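Local coordinates for regulatory protein AsnC (Escherichia coli, PDB 2CG4), which activates transcription of asnA, autoregulates its own gene and represses gidA expression post-transcriptionally, as a DNA-binding regulator of the Lrp/AsnC family, at residues 79-84 with 130-135. The protein carries 1 engineered substitution. Numbering follows the deposited sequence.
Sequences AKDYPS and IDEIQS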
ATOM      1  N   ALA A  79       5.826   7.489 -17.131  1.00 33.26           N
ATOM      2  CA  ALA A  79       4.727   6.727 -17.733  1.00 33.31           C
ATOM      3  C   ALA A  79       4.784   6.735 -19.247  1.00 34.07           C
ATOM      4  O   ALA A  79       4.345   5.776 -19.896  1.00 33.66           O
ATOM      5  CB  ALA A  79       3.396   7.263 -17.262  1.00 32.89           C
ATOM      6  N   LYS A  80       5.321   7.820 -19.808  1.00 35.60           N
ATOM      7  CA  LYS A  80       5.487   7.936 -21.262  1.00 37.90           C
ATOM      8  C   LYS A  80       6.380   6.832 -21.821  1.00 37.92           C
ATOM      9  O   LYS A  80       6.509   6.684 -23.034  1.00 39.54           O
ATOM     10  CB  LYS A  80       6.045   9.311 -21.647  1.00 38.25           C
ATOM     11  CG  LYS A  80       7.340   9.662 -20.949  1.00 40.05           C
ATOM     12  CD  LYS A  80       8.205  10.558 -21.802  1.00 46.99           C
ATOM     13  CE  LYS A  80       9.655  10.494 -21.344  1.00 50.87           C
ATOM     14  NZ  LYS A  80       9.832  11.019 -19.957  1.00 52.94           N
ATOM     15  N   ASP A  81       6.983   6.057 -20.923  1.00 38.19           N
ATOM     16  CA  ASP A  81       8.017   5.084 -21.269  1.00 38.56           C
ATOM     17  C   ASP A  81       7.435   3.744 -21.712  1.00 37.44           C
ATOM     18  O   ASP A  81       8.174   2.850 -22.121  1.00 36.78           O
ATOM     19  CB  ASP A  81       8.947   4.863 -20.066  1.00 38.80           C
ATOM     20  CG  ASP A  81       9.997   5.955 -19.920  1.00 42.60           C
ATOM     21  OD1 ASP A  81      10.240   6.700 -20.906  1.00 42.66           O
ATOM     22  OD2 ASP A  81      10.585   6.059 -18.814  1.00 43.31           O
ATOM     23  N   TYR A  82       6.114   3.605 -21.610  1.00 37.46           N
ATOM     24  CA  TYR A  82       5.418   2.353 -21.912  1.00 37.17           C
ATOM     25  C   TYR A  82       5.725   1.742 -23.288  1.00 37.55           C
ATOM     26  O   TYR A  82       6.078   0.562 -23.376  1.00 37.88           O
ATOM     27  CB  TYR A  82       3.912   2.544 -21.761  1.00 36.82           C
ATOM     28  CG  TYR A  82       3.082   1.413 -22.333  1.00 36.62           C
ATOM     29  CD1 TYR A  82       3.203   0.110 -21.845  1.00 34.83           C
ATOM     30  CD2 TYR A  82       2.161   1.649 -23.354  1.00 35.52           C
ATOM     31  CE1 TYR A  82       2.437  -0.929 -22.361  1.00 31.23           C
ATOM     32  CE2 TYR A  82       1.394   0.617 -23.875  1.00 35.29           C
ATOM     33  CZ  TYR A  82       1.539  -0.665 -23.372  1.00 33.03           C
ATOM     34  OH  TYR A  82       0.775  -1.675 -23.880  1.00 34.11           O
ATOM     35  N   PRO A  83       5.574   2.530 -24.372  1.00 37.96           N
ATOM     36  CA  PRO A  83       5.847   1.988 -25.709  1.00 36.97           C
ATOM     37  C   PRO A  83       7.245   1.373 -25.885  1.00 36.75           C
ATOM     38  O   PRO A  83       7.379   0.341 -26.548  1.00 36.66           O
ATOM     39  CB  PRO A  83       5.663   3.200 -26.619  1.00 36.77           C
ATOM     40  CG  PRO A  83       4.711   4.076 -25.879  1.00 36.31           C
ATOM     41  CD  PRO A  83       5.119   3.933 -24.441  1.00 37.59           C
ATOM     42  N   SER A  84       8.275   1.976 -25.297  1.00 36.19           N
ATOM     43  CA  SER A  84       9.630   1.455 -25.495  1.00 36.77           C
ATOM     44  C   SER A  84       9.969   0.290 -24.557  1.00 36.03           C
ATOM     45  O   SER A  84      10.552  -0.705 -24.981  1.00 36.04           O
ATOM     46  CB  SER A  84      10.688   2.570 -25.418  1.00 37.48           C
ATOM     47  OG  SER A  84      10.424   3.482 -24.363  1.00 41.22           O
ATOM     48  N   ILE A 130      16.207  -3.763 -18.643  1.00 32.98           N
ATOM     49  CA  ILE A 130      15.442  -2.814 -19.447  1.00 31.99           C
ATOM     50  C   ILE A 130      15.394  -1.463 -18.740  1.00 34.65           C
ATOM     51  O   ILE A 130      14.854  -1.331 -17.632  1.00 34.65           O
ATOM     52  CB  ILE A 130      14.008  -3.302 -19.733  1.00 31.49           C
ATOM     53  CG1 ILE A 130      14.009  -4.437 -20.762  1.00 28.70           C
ATOM     54  CG2 ILE A 130      13.130  -2.151 -20.220  1.00 28.13           C
ATOM     55  CD1 ILE A 130      12.691  -5.182 -20.834  1.00 30.17           C
ATOM     56  N   ASP A 131      15.955  -0.460 -19.406  1.00 34.77           N
ATOM     57  CA  ASP A 131      16.438   0.748 -18.755  1.00 34.45           C
ATOM     58  C   ASP A 131      15.318   1.670 -18.261  1.00 33.19           C
ATOM     59  O   ASP A 131      15.508   2.404 -17.296  1.00 32.23           O
ATOM     60  CB  ASP A 131      17.378   1.492 -19.717  1.00 36.37           C
ATOM     61  CG  ASP A 131      17.452   2.963 -19.427  1.00 40.46           C
ATOM     62  OD1 ASP A 131      18.249   3.347 -18.540  1.00 48.25           O
ATOM     63  OD2 ASP A 131      16.704   3.735 -20.075  1.00 46.54           O
ATOM     64  N   GLU A 132      14.160   1.623 -18.922  1.00 33.31           N
ATOM     65  CA  GLU A 132      12.945   2.343 -18.489  1.00 33.33           C
ATOM     66  C   GLU A 132      12.309   1.831 -17.184  1.00 33.33           C
ATOM     67  O   GLU A 132      11.367   2.433 -16.672  1.00 33.95           O
ATOM     68  CB  GLU A 132      11.868   2.293 -19.583  1.00 33.70           C
ATOM     69  CG  GLU A 132      12.223   3.014 -20.882  1.00 32.68           C
ATOM     70  CD  GLU A 132      12.872   2.095 -21.902  1.00 34.66           C
ATOM     71  OE1 GLU A 132      12.854   2.425 -23.110  1.00 39.46           O
ATOM     72  OE2 GLU A 132      13.399   1.039 -21.497  1.00 30.81           O
ATOM     73  N   ILE A 133      12.803   0.718 -16.658  1.00 33.11           N
ATOM     74  CA  ILE A 133      12.114   0.026 -15.572  1.00 32.99           C
ATOM     75  C   ILE A 133      12.696   0.452 -14.226  1.00 33.54           C
ATOM     76  O   ILE A 133      13.911   0.379 -14.005  1.00 33.83           O
ATOM     77  CB  ILE A 133      12.183  -1.511 -15.758  1.00 32.23           C
ATOM     78  CG1 ILE A 133      11.109  -1.969 -16.745  1.00 31.75           C
ATOM     79  CG2 ILE A 133      12.024  -2.228 -14.448  1.00 33.42           C
ATOM     80  CD1 ILE A 133      11.354  -3.343 -17.346  1.00 25.26           C
ATOM     81  N   GLN A 134      11.831   0.924 -13.335  1.00 33.47           N
ATOM     82  CA  GLN A 134      12.274   1.340 -12.013  1.00 34.30           C
ATOM     83  C   GLN A 134      12.166   0.185 -11.024  1.00 33.60           C
ATOM     84  O   GLN A 134      13.106  -0.085 -10.275  1.00 34.63           O
ATOM     85  CB  GLN A 134      11.502   2.574 -11.520  1.00 34.28           C
ATOM     86  CG  GLN A 134      10.790   2.372 -10.199  1.00 37.92           C
ATOM     87  CD  GLN A 134      10.584   3.661  -9.428  1.00 44.44           C
ATOM     88  OE1 GLN A 134      11.111   3.811  -8.320  1.00 52.40           O
ATOM     89  NE2 GLN A 134       9.804   4.595  -9.994  1.00 40.08           N
ATOM     90  N   SER A 135      11.028  -0.505 -11.035  1.00 32.73           N
ATOM     91  CA  SER A 135      10.863  -1.703 -10.203  1.00 30.82           C
ATOM     92  C   SER A 135       9.990  -2.755 -10.870  1.00 28.05           C
ATOM     93  O   SER A 135       9.188  -2.444 -11.749  1.00 27.27           O
ATOM     94  CB  SER A 135      10.300  -1.338  -8.829  1.00 30.16           C
ATOM     95  OG  SER A 135       9.097  -0.599  -8.953  1.00 36.73           O
TER
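Over one face of the D81 carboxylate sits the CG methylene of E132, almost directly above D81 CG at 3.8 Å, while D81 OD2 takes a weak hydrogen bond from S78 OG. The E132 carboxylate is turned 74° from that of D81; S84 OG approaches its OE1 from outside the carboxylate plane, and K88 makes a salt bridge to OE2. This illustrates how two acidic side chains can meet through carbon. A bend in the E132 chain (chi2 92°) carries its head past D81 toward S84, so that D81 OD1 and E132 OE1 stay 5.5 Å apart. S84 OG lies 2.9 Å from E132 OE1 and 3.2 Å from D81 O, and its single proton could serve either acceptor. The contact joins residues 81-84 to the type I turn, I130 to I133, that leads into strand 133-147, bringing together two elements far apart in sequence within the beta-alpha-beta-beta-alpha-beta ligand-binding domain. Backbone bonding of E132 to K77 holds the turn beside the end of strand 68-76. With K88 probably offsetting the charge of E132, and the E132 methylenes, rather than its carboxylate, lying against D81, repulsion between the acids is probably modest at this surface.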